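Local coordinates for protein pectinesterase A (Erwinia chrysanthemi, PDB 2NTP) that hydrolyses the methyl esters of pectin's polygalacturonate chain, releasing methanol in the first step of plant tissue maceration and soft rot, at residues 2-7 / 36-41; 19-24 / 42-47; 51-56 / 94-99; 64-69 / 104-109; 232-237 / 273-278. All blocks are in the same frame, centred on the assembly; numbering follows the deposited sequence.

Contact 1 (2-7 / 36-41)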
# COMPACT_ATOMS: atom_id res chain seq x y z
N THR A 2 -1.32 -2.41 -29.90
CA THR A 2 -1.40 -3.16 -28.64
C THR A 2 -2.20 -4.45 -28.81
O THR A 2 -3.31 -4.43 -29.35
CB THR A 2 -2.02 -2.31 -27.50
OG1 THR A 2 -3.17 -1.61 -27.97
CG2 THR A 2 -1.00 -1.31 -26.95
N THR A 3 -1.62 -5.56 -28.36
CA THR A 3 -2.25 -6.87 -28.45
C THR A 3 -2.19 -7.62 -27.12
O THR A 3 -1.33 -7.34 -26.28
CB THR A 3 -1.63 -7.73 -29.60
OG1 THR A 3 -2.30 -8.99 -29.68
CG2 THR A 3 -0.14 -7.95 -29.38
N TYR A 4 -3.11 -8.57 -26.92
CA TYR A 4 -3.17 -9.34 -25.68
C TYR A 4 -2.78 -10.80 -25.89
O TYR A 4 -3.23 -11.45 -26.85
CB TYR A 4 -4.56 -9.25 -25.04
CG TYR A 4 -5.02 -7.83 -24.79
CD1 TYR A 4 -4.47 -7.06 -23.76
CD2 TYR A 4 -6.02 -7.26 -25.58
CE1 TYR A 4 -4.89 -5.75 -23.54
CE2 TYR A 4 -6.44 -5.95 -25.36
CZ TYR A 4 -5.88 -5.21 -24.34
OH TYR A 4 -6.31 -3.92 -24.12
N ASN A 5 -1.94 -11.31 -25.00
CA ASN A 5 -1.53 -12.71 -25.02
C ASN A 5 -2.60 -13.64 -24.46
O ASN A 5 -2.71 -14.80 -24.88
CB ASN A 5 -0.24 -12.90 -24.22
CG ASN A 5 0.93 -12.14 -24.81
OD1 ASN A 5 1.24 -11.03 -24.38
ND2 ASN A 5 1.59 -12.73 -25.80
N ALA A 6 -3.38 -13.14 -23.51
CA ALA A 6 -4.48 -13.88 -22.90
C ALA A 6 -5.61 -12.94 -22.50
O ALA A 6 -5.37 -11.76 -22.23
CB ALA A 6 -3.99 -14.66 -21.70
N VAL A 7 -6.83 -13.46 -22.49
CA VAL A 7 -8.01 -12.69 -22.06
C VAL A 7 -8.76 -13.46 -20.98
O VAL A 7 -8.97 -14.67 -21.10
CB VAL A 7 -8.95 -12.35 -23.25
CG1 VAL A 7 -10.14 -11.52 -22.78
CG2 VAL A 7 -8.20 -11.61 -24.35
N VAL A 36 0.94 -10.04 -21.66
CA VAL A 36 -0.11 -9.06 -21.36
C VAL A 36 -1.48 -9.74 -21.31
O VAL A 36 -1.89 -10.40 -22.27
CB VAL A 36 -0.13 -7.92 -22.40
CG1 VAL A 36 -1.06 -6.79 -21.96
CG2 VAL A 36 1.29 -7.40 -22.65
N ILE A 37 -2.17 -9.56 -20.18
CA ILE A 37 -3.47 -10.19 -19.96
C ILE A 37 -4.57 -9.13 -19.82
O ILE A 37 -4.47 -8.23 -18.98
CB ILE A 37 -3.44 -11.09 -18.70
CG1 ILE A 37 -2.34 -12.15 -18.83
CG2 ILE A 37 -4.82 -11.75 -18.48
CD1 ILE A 37 -2.00 -12.87 -17.53
N LEU A 38 -5.60 -9.25 -20.66
CA LEU A 38 -6.77 -8.40 -20.53
C LEU A 38 -7.75 -9.09 -19.59
O LEU A 38 -8.04 -10.28 -19.74
CB LEU A 38 -7.43 -8.14 -21.89
CG LEU A 38 -8.73 -7.32 -21.91
CD1 LEU A 38 -8.52 -5.87 -21.49
CD2 LEU A 38 -9.39 -7.38 -23.30
N ILE A 39 -8.23 -8.34 -18.61
CA ILE A 39 -9.22 -8.84 -17.66
C ILE A 39 -10.53 -8.08 -17.85
O ILE A 39 -10.63 -6.91 -17.52
CB ILE A 39 -8.72 -8.72 -16.19
CG1 ILE A 39 -7.38 -9.44 -16.01
CG2 ILE A 39 -9.76 -9.26 -15.22
CD1 ILE A 39 -6.63 -9.07 -14.72
N LYS A 40 -11.54 -8.76 -18.41
CA LYS A 40 -12.85 -8.14 -18.62
C LYS A 40 -13.57 -7.90 -17.29
O LYS A 40 -13.27 -8.58 -16.30
CB LYS A 40 -13.72 -8.99 -19.55
CG LYS A 40 -13.18 -9.12 -20.97
CD LYS A 40 -13.46 -7.86 -21.79
CE LYS A 40 -13.33 -8.12 -23.29
NZ LYS A 40 -14.46 -8.93 -23.82
N ASN A 41 -14.50 -6.95 -17.28
CA ASN A 41 -15.26 -6.58 -16.08
C ASN A 41 -15.83 -7.77 -15.33
O ASN A 41 -16.34 -8.72 -15.94
CB ASN A 41 -16.40 -5.60 -16.43
CG ASN A 41 -15.90 -4.20 -16.74
OD1 ASN A 41 -14.86 -3.77 -16.24
ND2 ASN A 41 -16.65 -3.48 -17.56
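The ring of Y4 lies flat against L38, whose CB sits over the middle of one ring face, 3.7 Å from the ring centroid and 12° off its normal, a CH-pi contact. Both methyl groups of L38 extend the overlap, CD1 toward CZ and CD2 toward CE2. Near the plane of the same ring, at its edge, comes V36 CG1, 3.9 Å from Y4 CD1. This placement depends on Y4 CG lying beside the backbone N, opposite the carbonyl carbon (chi1 -55°). N5 turns its amide to the strand end: N5 OD1 accepts from V36 N at 2.9 Å, while N5 N reaches V36 O, also at 2.9 Å but bent to 137° at the hydrogen. A weak bond from A6 N shares that carbonyl. Strands 6-8 and 35-39 form a beta-alpha-beta unit with helix 21-26 at one end of the pectinesterase beta-helix, and their parallel pairing continues with L38 N donating to A6 O at 3.0 Å. A6 and I37 turn to the face packed by the helix, where A6 CB lies 4.2 Å from I37 CG1, while V7 CG1 and L38 CD2 meet on the other. K40 stretches to a salt bridge with D14.

Contact 2 (19-24 / 42-47)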
# COMPACT_ATOMS: atom_id res chain seq x y z
N LYS A 19 -11.17 -18.44 -17.51
CA LYS A 19 -12.18 -18.20 -16.47
C LYS A 19 -11.60 -17.49 -15.25
O LYS A 19 -12.28 -16.68 -14.61
CB LYS A 19 -12.84 -19.51 -16.04
CG LYS A 19 -13.75 -20.13 -17.10
CD LYS A 19 -14.45 -21.39 -16.59
CE LYS A 19 -15.58 -21.06 -15.61
NZ LYS A 19 -16.31 -22.28 -15.16
N THR A 20 -10.34 -17.79 -14.93
CA THR A 20 -9.66 -17.17 -13.79
C THR A 20 -8.36 -16.48 -14.21
O THR A 20 -7.71 -16.89 -15.17
CB THR A 20 -9.33 -18.19 -12.66
OG1 THR A 20 -8.19 -18.98 -13.02
CG2 THR A 20 -10.53 -19.10 -12.35
N ILE A 21 -7.99 -15.44 -13.46
CA ILE A 21 -6.75 -14.70 -13.70
C ILE A 21 -5.53 -15.57 -13.42
O ILE A 21 -4.55 -15.53 -14.16
CB ILE A 21 -6.69 -13.40 -12.86
CG1 ILE A 21 -7.93 -12.53 -13.12
CG2 ILE A 21 -5.42 -12.60 -13.17
CD1 ILE A 21 -8.17 -11.48 -12.03
N ALA A 22 -5.59 -16.37 -12.35
CA ALA A 22 -4.53 -17.31 -12.01
C ALA A 22 -4.19 -18.26 -13.16
O ALA A 22 -3.02 -18.53 -13.42
CB ALA A 22 -4.89 -18.10 -10.76
N ASP A 23 -5.23 -18.77 -13.83
CA ASP A 23 -5.04 -19.67 -14.98
C ASP A 23 -4.37 -18.95 -16.16
O ASP A 23 -3.47 -19.52 -16.79
CB ASP A 23 -6.37 -20.29 -15.42
CG ASP A 23 -6.89 -21.33 -14.43
OD1 ASP A 23 -6.11 -21.79 -13.56
OD2 ASP A 23 -8.08 -21.68 -14.52
N ALA A 24 -4.80 -17.72 -16.43
CA ALA A 24 -4.21 -16.91 -17.51
C ALA A 24 -2.73 -16.62 -17.25
O ALA A 24 -1.90 -16.72 -18.16
CB ALA A 24 -4.99 -15.62 -17.71
N GLY A 42 -15.71 -7.72 -14.01
CA GLY A 42 -16.18 -8.79 -13.14
C GLY A 42 -15.41 -8.75 -11.84
O GLY A 42 -14.37 -8.10 -11.75
N VAL A 43 -15.93 -9.45 -10.83
CA VAL A 43 -15.25 -9.58 -9.54
C VAL A 43 -14.63 -10.97 -9.49
O VAL A 43 -15.34 -11.99 -9.47
CB VAL A 43 -16.21 -9.35 -8.34
CG1 VAL A 43 -15.48 -9.54 -7.02
CG2 VAL A 43 -16.82 -7.96 -8.40
N TYR A 44 -13.31 -11.00 -9.48
CA TYR A 44 -12.54 -12.24 -9.47
C TYR A 44 -12.05 -12.52 -8.05
O TYR A 44 -11.17 -11.83 -7.54
CB TYR A 44 -11.40 -12.16 -10.48
CG TYR A 44 -11.90 -11.91 -11.89
CD1 TYR A 44 -12.20 -10.62 -12.33
CD2 TYR A 44 -12.11 -12.98 -12.77
CE1 TYR A 44 -12.68 -10.39 -13.63
CE2 TYR A 44 -12.59 -12.76 -14.06
CZ TYR A 44 -12.87 -11.47 -14.48
OH TYR A 44 -13.34 -11.27 -15.76
N ASN A 45 -12.67 -13.52 -7.42
CA ASN A 45 -12.31 -13.89 -6.05
C ASN A 45 -11.08 -14.79 -6.05
O ASN A 45 -11.18 -16.02 -6.00
CB ASN A 45 -13.51 -14.54 -5.34
CG ASN A 45 -13.21 -14.92 -3.89
OD1 ASN A 45 -13.77 -15.88 -3.37
ND2 ASN A 45 -12.34 -14.15 -3.23
N GLU A 46 -9.92 -14.15 -6.12
CA GLU A 46 -8.66 -14.85 -6.30
C GLU A 46 -7.56 -14.20 -5.47
O GLU A 46 -7.59 -12.99 -5.22
CB GLU A 46 -8.24 -14.82 -7.77
CG GLU A 46 -9.22 -15.47 -8.72
CD GLU A 46 -8.69 -15.54 -10.13
OE1 GLU A 46 -7.55 -16.03 -10.30
OE2 GLU A 46 -9.42 -15.13 -11.06
N ARG A 47 -6.60 -15.02 -5.07
CA ARG A 47 -5.35 -14.55 -4.50
C ARG A 47 -4.23 -14.95 -5.46
O ARG A 47 -4.19 -16.09 -5.94
CB ARG A 47 -5.13 -15.14 -3.11
CG ARG A 47 -6.30 -14.90 -2.17
CD ARG A 47 -5.97 -15.35 -0.76
NE ARG A 47 -4.87 -14.57 -0.22
CZ ARG A 47 -4.06 -14.97 0.76
NH1 ARG A 47 -4.21 -16.16 1.33
NH2 ARG A 47 -3.09 -14.16 1.15
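The carboxylate of E46 is gripped by two successive backbone amides at the start of a helix. I21 N donates to E46 OE2 at 2.8 Å and A22 N to E46 OE1 at 2.9 Å, the bonds nearly straight at 160° and 163°. Each oxygen offers its syn lone pair, so the pair of N-H groups meets the carboxylate as a fork, one prong to each oxygen, and holds its rotation. The extended chain beyond CG carries the group across to the helix. A negative charge here would probably be stabilised by these N-H groups and by the start of the helix. At the N-cap, T20 OG1 accepts from D23 N at 3.1 Å, placed by a chi1 of 77° that sets the hydroxyl between the backbone N and the carbonyl carbon. Side-chain capping and a carboxylate from just beyond strand 42-45 thus divide the first-turn amides between them. Next to the carboxylate, I21 CD1 packs on Y44 CB at 3.6 Å, the two side chains crossing at about a right angle, and K19 O lies in the plane of the tyrosine ring at its edge. The Y44 hydroxyl is bonded to K40 O. Helix 21-26 covers the end of the beta-helix here: I21 also touches V8, I39 and I67, placing it across strands 6-8, 35-39 and 65-69, while strand 42-45 pairs with 65-69.

Contact 3 (51-56 / 94-99); sequences TRNNLH and SAKDFS
The imidazole of H56 is held at its edge by two polar partners. At one nitrogen, H56 ND1 and S99 OG form a hydrogen bond of 2.7 Å in which either may donate; at the other, H56 NE2 donates to N54 OD1, at 2.7 Å, nearly straight and 4° from the ring plane. Two such bonds fix the ring's rotation. The serine hydroxyl reaches it because OG is tucked back over its own main chain (S99 chi1 72°). The F98 ring has water 2 in its plane at the edge, and its CE1 packs against L55 CD2 at 4.2 Å. That water ties the two turns together, giving hydrogen bonds to R52 O and K96 O and accepting one from L55 N. N53 OD1 accepts from K96 N at 2.8 Å, 173° at the hydrogen, the donor tilted from the amide plane; the two side chains lie alongside each other. N54 N returns a bond to K96 O at 2.9 Å. N54 and D97 both take left-handed backbone angles, and stack one above the other as equivalent corners of successive coils, an arrangement familiar from parallel beta-helices. D97 has its charged partner in R141. Past this corner S99 N donates to L55 O, and strands 55-59 and 99-101 run parallel as neighbours, with strand 35-39 flanking 55-59 and I50 of strand 48-50 packing on L55, A95 and F98.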
# COMPACT_ATOMS: atom_id res chain seq x y z
N THR A 51 5.37 -14.33 -9.97
CA THR A 51 6.79 -14.70 -9.92
C THR A 51 7.44 -14.62 -11.29
O THR A 51 8.65 -14.82 -11.42
CB THR A 51 6.99 -16.12 -9.35
OG1 THR A 51 6.26 -17.07 -10.15
CG2 THR A 51 6.52 -16.19 -7.90
N ARG A 52 6.64 -14.35 -12.32
CA ARG A 52 7.15 -14.20 -13.67
C ARG A 52 7.45 -12.75 -13.98
O ARG A 52 6.59 -11.87 -13.82
CB ARG A 52 6.16 -14.76 -14.69
CG ARG A 52 6.78 -14.95 -16.07
CD ARG A 52 5.71 -15.13 -17.12
NE ARG A 52 6.26 -15.37 -18.45
CZ ARG A 52 6.69 -14.42 -19.27
NH1 ARG A 52 6.66 -13.14 -18.91
NH2 ARG A 52 7.16 -14.74 -20.47
N ASN A 53 8.67 -12.51 -14.44
CA ASN A 53 9.10 -11.18 -14.87
C ASN A 53 8.35 -10.71 -16.11
O ASN A 53 7.97 -11.53 -16.95
CB ASN A 53 10.61 -11.17 -15.16
CG ASN A 53 11.45 -11.38 -13.91
OD1 ASN A 53 11.05 -11.04 -12.79
ND2 ASN A 53 12.65 -11.92 -14.09
N ASN A 54 8.15 -9.40 -16.22
CA ASN A 54 7.57 -8.79 -17.42
C ASN A 54 6.12 -9.22 -17.68
O ASN A 54 5.70 -9.39 -18.83
CB ASN A 54 8.47 -9.09 -18.64
CG ASN A 54 8.50 -7.97 -19.67
OD1 ASN A 54 7.78 -6.97 -19.56
ND2 ASN A 54 9.34 -8.14 -20.68
N LEU A 55 5.37 -9.41 -16.59
CA LEU A 55 3.94 -9.73 -16.67
C LEU A 55 3.13 -8.46 -16.48
O LEU A 55 3.48 -7.62 -15.64
CB LEU A 55 3.55 -10.78 -15.62
CG LEU A 55 2.05 -11.08 -15.53
CD1 LEU A 55 1.57 -11.88 -16.75
CD2 LEU A 55 1.71 -11.79 -14.24
N HIS A 56 2.05 -8.34 -17.25
CA HIS A 56 1.24 -7.12 -17.30
C HIS A 56 -0.25 -7.44 -17.34
O HIS A 56 -0.71 -8.21 -18.19
CB HIS A 56 1.66 -6.26 -18.50
CG HIS A 56 3.13 -6.06 -18.59
ND1 HIS A 56 3.79 -5.05 -17.92
CD2 HIS A 56 4.09 -6.78 -19.22
CE1 HIS A 56 5.09 -5.14 -18.16
NE2 HIS A 56 5.30 -6.19 -18.94
N SER A 94 6.27 -10.61 -6.70
CA SER A 94 7.62 -11.12 -6.41
C SER A 94 8.38 -11.33 -7.72
O SER A 94 9.07 -12.34 -7.90
CB SER A 94 7.54 -12.43 -5.64
OG SER A 94 6.97 -12.23 -4.35
N ALA A 95 8.21 -10.38 -8.63
CA ALA A 95 8.87 -10.40 -9.93
C ALA A 95 9.16 -8.98 -10.36
O ALA A 95 8.63 -8.02 -9.78
CB ALA A 95 8.01 -11.11 -10.95
N LYS A 96 10.00 -8.84 -11.38
CA LYS A 96 10.39 -7.53 -11.89
C LYS A 96 9.54 -7.13 -13.08
O LYS A 96 8.98 -7.98 -13.78
CB LYS A 96 11.86 -7.55 -12.30
CG LYS A 96 12.80 -7.72 -11.12
CD LYS A 96 14.24 -7.83 -11.57
CE LYS A 96 15.15 -8.01 -10.37
NZ LYS A 96 14.73 -9.18 -9.54
N ASP A 97 9.44 -5.81 -13.30
CA ASP A 97 8.77 -5.24 -14.48
C ASP A 97 7.31 -5.65 -14.62
O ASP A 97 6.82 -5.87 -15.73
CB ASP A 97 9.58 -5.52 -15.75
CG ASP A 97 10.96 -4.91 -15.69
OD1 ASP A 97 11.07 -3.69 -15.47
OD2 ASP A 97 11.95 -5.66 -15.84
N PHE A 98 6.62 -5.74 -13.48
CA PHE A 98 5.19 -5.97 -13.45
C PHE A 98 4.46 -4.66 -13.68
O PHE A 98 4.92 -3.62 -13.21
CB PHE A 98 4.76 -6.55 -12.10
CG PHE A 98 3.27 -6.73 -11.96
CD1 PHE A 98 2.64 -7.84 -12.51
CD2 PHE A 98 2.49 -5.77 -11.29
CE1 PHE A 98 1.25 -8.01 -12.40
CE2 PHE A 98 1.10 -5.93 -11.19
CZ PHE A 98 0.48 -7.05 -11.73
N SER A 99 3.34 -4.71 -14.38
CA SER A 99 2.40 -3.59 -14.39
C SER A 99 0.96 -4.05 -14.27
O SER A 99 0.60 -5.13 -14.75
CB SER A 99 2.59 -2.68 -15.61
OG SER A 99 2.15 -3.28 -16.81
O HOH W 1 11.14 -13.89 -9.17
O HOH W 2 6.22 -9.16 -13.62

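Contact 4 (64-69 / 104-109)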
# COMPACT_ATOMS: atom_id res chain seq x y z
N GLY A 64 -14.93 -1.57 -12.78
CA GLY A 64 -15.58 -2.86 -13.03
C GLY A 64 -14.74 -4.13 -13.00
O GLY A 64 -15.29 -5.24 -12.88
N ALA A 65 -13.42 -3.99 -13.14
CA ALA A 65 -12.52 -5.14 -13.11
C ALA A 65 -11.86 -5.22 -11.74
O ALA A 65 -10.98 -4.41 -11.43
CB ALA A 65 -11.48 -5.04 -14.22
N VAL A 66 -12.30 -6.18 -10.94
CA VAL A 66 -11.91 -6.26 -9.52
C VAL A 66 -11.30 -7.61 -9.19
O VAL A 66 -11.84 -8.66 -9.55
CB VAL A 66 -13.14 -6.01 -8.57
CG1 VAL A 66 -12.70 -6.01 -7.11
CG2 VAL A 66 -13.84 -4.70 -8.90
N ILE A 67 -10.16 -7.57 -8.49
CA ILE A 67 -9.52 -8.76 -7.94
C ILE A 67 -9.62 -8.63 -6.42
O ILE A 67 -9.12 -7.67 -5.85
CB ILE A 67 -8.04 -8.88 -8.37
CG1 ILE A 67 -7.91 -8.66 -9.89
CG2 ILE A 67 -7.44 -10.21 -7.91
CD1 ILE A 67 -6.47 -8.50 -10.39
N ALA A 68 -10.28 -9.59 -5.78
CA ALA A 68 -10.62 -9.45 -4.37
C ALA A 68 -10.57 -10.77 -3.61
O ALA A 68 -10.97 -11.82 -4.12
CB ALA A 68 -12.01 -8.83 -4.23
N ALA A 69 -10.08 -10.70 -2.38
CA ALA A 69 -10.14 -11.81 -1.44
C ALA A 69 -10.12 -11.27 -0.01
O ALA A 69 -9.57 -10.19 0.23
CB ALA A 69 -9.00 -12.79 -1.66
N THR A 104 -9.17 -2.78 -9.96
CA THR A 104 -9.24 -2.63 -8.51
C THR A 104 -8.72 -3.90 -7.85
O THR A 104 -9.03 -5.01 -8.30
CB THR A 104 -10.68 -2.35 -8.05
OG1 THR A 104 -11.15 -1.15 -8.67
CG2 THR A 104 -10.75 -2.21 -6.53
N ILE A 105 -7.92 -3.73 -6.80
CA ILE A 105 -7.42 -4.83 -5.98
C ILE A 105 -7.89 -4.59 -4.55
O ILE A 105 -7.63 -3.53 -3.97
CB ILE A 105 -5.87 -4.91 -6.01
CG1 ILE A 105 -5.35 -5.03 -7.45
CG2 ILE A 105 -5.38 -6.08 -5.15
CD1 ILE A 105 -3.86 -4.70 -7.62
N ARG A 106 -8.61 -5.56 -3.99
CA ARG A 106 -9.20 -5.42 -2.66
C ARG A 106 -8.76 -6.52 -1.70
O ARG A 106 -8.60 -7.68 -2.10
CB ARG A 106 -10.74 -5.46 -2.72
CG ARG A 106 -11.39 -4.59 -3.78
CD ARG A 106 -12.89 -4.42 -3.48
NE ARG A 106 -13.58 -5.70 -3.28
CZ ARG A 106 -14.70 -6.07 -3.90
NH1 ARG A 106 -15.32 -5.26 -4.75
NH2 ARG A 106 -15.22 -7.26 -3.64
N ASN A 107 -8.57 -6.15 -0.44
CA ASN A 107 -8.70 -7.12 0.64
C ASN A 107 -10.06 -6.89 1.29
O ASN A 107 -10.35 -5.80 1.77
CB ASN A 107 -7.56 -7.06 1.66
CG ASN A 107 -7.51 -8.30 2.55
OD1 ASN A 107 -8.54 -8.74 3.09
ND2 ASN A 107 -6.33 -8.87 2.72
N ASP A 108 -10.89 -7.93 1.24
CA ASP A 108 -12.28 -7.80 1.67
C ASP A 108 -12.50 -8.17 3.13
O ASP A 108 -13.65 -8.30 3.58
CB ASP A 108 -13.20 -8.62 0.76
CG ASP A 108 -13.47 -7.95 -0.57
OD1 ASP A 108 -13.18 -6.75 -0.73
OD2 ASP A 108 -13.99 -8.64 -1.48
N PHE A 109 -11.41 -8.33 3.89
CA PHE A 109 -11.53 -8.52 5.33
C PHE A 109 -12.38 -7.39 5.89
O PHE A 109 -12.07 -6.20 5.73
CB PHE A 109 -10.17 -8.58 6.03
CG PHE A 109 -10.27 -8.63 7.53
CD1 PHE A 109 -10.84 -9.72 8.17
CD2 PHE A 109 -9.78 -7.57 8.30
CE1 PHE A 109 -10.93 -9.77 9.56
CE2 PHE A 109 -9.87 -7.60 9.70
CZ PHE A 109 -10.44 -8.71 10.32
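Strands 65-69 and 103-107 are neighbours in one of the parallel sheets of the pectinesterase beta-helix, where successive coils place like strands in register. Their segment axes approach to 4.7 Å at 18°. The backbone ladder is regular: T104 N donates to A65 O at 2.8 Å, I67 N to T104 O and R106 N to I67 O. Toward the far end A69 N makes a weak bond to R106 O, and D108 N reaches A69 O from well above the carbonyl plane as the second chain turns off. On the face bearing V66, A68, T104 and R106, V66 and T104 lie side by side on neighbouring coils, and the arginine doubles back beside the ladder. V66 CG1 lies over one face of its guanidinium group, 3.6 Å from R106 NH1 and offset toward the rim, while A68 CB comes against NE and NH2. The chain reaches this position through a bend at chi3 (-53°). R106 and D108 form a salt bridge gripped side-on, R106 NE to D108 OD1 and R106 NH2 to D108 OD2, both 2.8 Å; the second partner lies close to the guanidinium plane. On the other face N107 OD1 accepts from F109 N at 3.0 Å, closing an Asx turn, and N107 ND2 bonds to T71 O and V131 O. F109 then leads toward the catalytic cleft, its side chain about 7 Å from that of the transition-state stabiliser Q153.

Contact 5 (232-237 / 273-278)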
# COMPACT_ATOMS: atom_id res chain seq x y z
N ASP A 232 -17.84 12.70 5.68
CA ASP A 232 -17.89 13.79 6.65
C ASP A 232 -17.83 13.31 8.10
O ASP A 232 -17.58 14.11 9.02
CB ASP A 232 -19.12 14.66 6.41
CG ASP A 232 -19.05 15.45 5.11
OD1 ASP A 232 -17.93 15.62 4.57
OD2 ASP A 232 -20.11 15.90 4.63
N SER A 233 -18.04 12.01 8.32
CA SER A 233 -17.99 11.43 9.66
C SER A 233 -16.56 11.18 10.13
O SER A 233 -16.32 10.94 11.32
CB SER A 233 -18.82 10.15 9.73
OG SER A 233 -20.19 10.44 9.48
N VAL A 234 -15.60 11.24 9.21
CA VAL A 234 -14.19 11.19 9.57
C VAL A 234 -13.84 12.53 10.25
O VAL A 234 -13.86 13.58 9.60
CB VAL A 234 -13.27 10.95 8.34
CG1 VAL A 234 -11.80 10.96 8.76
CG2 VAL A 234 -13.62 9.62 7.66
N PRO A 235 -13.53 12.49 11.57
CA PRO A 235 -13.34 13.72 12.33
C PRO A 235 -12.14 14.57 11.90
O PRO A 235 -11.18 14.06 11.32
CB PRO A 235 -13.13 13.22 13.77
CG PRO A 235 -13.71 11.83 13.78
CD PRO A 235 -13.37 11.30 12.42
N ALA A 236 -12.21 15.86 12.18
CA ALA A 236 -11.05 16.72 12.01
C ALA A 236 -9.94 16.22 12.94
O ALA A 236 -10.21 15.74 14.04
CB ALA A 236 -11.40 18.16 12.33
N LYS A 237 -8.70 16.32 12.46
CA LYS A 237 -7.51 15.97 13.25
C LYS A 237 -7.53 14.54 13.81
O LYS A 237 -7.17 14.30 14.96
CB LYS A 237 -7.28 17.01 14.36
CG LYS A 237 -7.04 18.40 13.82
CD LYS A 237 -6.62 19.38 14.91
CE LYS A 237 -6.49 20.79 14.35
NZ LYS A 237 -5.42 20.92 13.31
N ASP A 273 -7.26 17.44 3.41
CA ASP A 273 -8.41 17.89 4.18
C ASP A 273 -8.07 17.94 5.67
O ASP A 273 -7.00 17.49 6.09
CB ASP A 273 -9.63 17.01 3.93
CG ASP A 273 -10.95 17.75 4.14
OD1 ASP A 273 -10.95 18.91 4.63
OD2 ASP A 273 -12.01 17.17 3.82
N ASN A 274 -8.98 18.51 6.47
CA ASN A 274 -8.67 18.79 7.87
C ASN A 274 -8.71 17.59 8.81
O ASN A 274 -8.55 17.75 10.01
CB ASN A 274 -9.53 19.96 8.41
CG ASN A 274 -10.96 19.55 8.71
OD1 ASN A 274 -11.35 18.40 8.52
ND2 ASN A 274 -11.74 20.50 9.21
N HIS A 275 -8.92 16.39 8.27
CA HIS A 275 -8.77 15.17 9.08
C HIS A 275 -7.30 14.95 9.49
O HIS A 275 -7.01 14.26 10.46
CB HIS A 275 -9.37 13.94 8.36
CG HIS A 275 -8.68 13.58 7.08
ND1 HIS A 275 -8.69 14.39 5.96
CD2 HIS A 275 -7.99 12.46 6.73
CE1 HIS A 275 -8.02 13.80 4.99
NE2 HIS A 275 -7.58 12.63 5.43
N ILE A 276 -6.39 15.59 8.75
CA ILE A 276 -4.95 15.49 9.01
C ILE A 276 -4.53 16.40 10.17
O ILE A 276 -4.83 17.60 10.15
CB ILE A 276 -4.13 15.85 7.74
CG1 ILE A 276 -4.40 14.87 6.58
CG2 ILE A 276 -2.63 15.94 8.06
CD1 ILE A 276 -4.13 13.38 6.91
N TYR A 277 -3.84 15.83 11.16
CA TYR A 277 -3.30 16.61 12.28
C TYR A 277 -1.78 16.85 12.20
O TYR A 277 -1.25 17.74 12.87
CB TYR A 277 -3.68 16.00 13.64
CG TYR A 277 -3.18 14.59 13.88
CD1 TYR A 277 -1.84 14.34 14.21
CD2 TYR A 277 -4.04 13.51 13.78
CE1 TYR A 277 -1.39 13.04 14.43
CE2 TYR A 277 -3.60 12.20 14.00
CZ TYR A 277 -2.27 11.98 14.32
OH TYR A 277 -1.83 10.69 14.54
N GLY A 278 -1.10 16.05 11.38
CA GLY A 278 0.37 16.10 11.28
C GLY A 278 0.97 14.71 11.36
O GLY A 278 0.37 13.74 10.91
O HOH W 3 -5.30 20.20 10.61
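K237, H275 and Y277 bury the most surface here, and the backbone of the first lies against the turn that holds H275 and leads on to Y277. K237 N donates to N274 O at 2.8 Å, in the carbonyl plane and on a lone pair, with 161° at the hydrogen. The K237 side chain runs past Y277, K237 CB lying 3.8 Å from Y277 CB, and its end, bent at chi4 (-63°), reaches a water: K237 NZ donates to water 3, which in turn donates to I276 O at 2.7 Å. Y277 CD2 comes within 3.4 Å of K237 O. H275 meets the loop chiefly through its CB, 3.5 Å from P235 O and 3.9 Å from V234 CG1, while its ring turns inward with I276 CG1 over one face. A236 CB rests against the amide of N274, whose OD1 bonds to R229. The type I turn from D273 to I276 makes this corner, and N274 N bonds to D273 OD1 at 2.7 Å. Y277 OH is tied to D280, and its side chain touches Y206, a substrate-binding residue, consistent with the contact lying behind the substrate-binding side. Residues 232-237 belong to the loop between strands 226-229 and 239-242, and 273-278 includes the weakly bonded strand 276-278, which pairs with 239-242 at the edge of a four-stranded parallel sheet.

In the fold
Contacts 1 to 4 cluster toward one end of the beta-helix, while contact 5 lies far along it, its centre about 40 Å from that of contact 1. Helix 21-26 of contact 2 packs on the strands of contact 1, with I39 CD1 and I21 CD1 3.9 Å apart. Strand 35-39 carries contact 1 into contact 3 through I37 N and H56 O, 2.8 Å apart, and strand 42-45 carries contact 2 into contact 4 through Y44 N and V66 O, also 2.8 Å. Contacts 4 and 5 reach toward the substrate cleft: the side chain of F109 in contact 4 is about 8 Å from that of substrate-binding Q129, and the side chain of Y277 in contact 5 about 8 Å from a bound galacturonate.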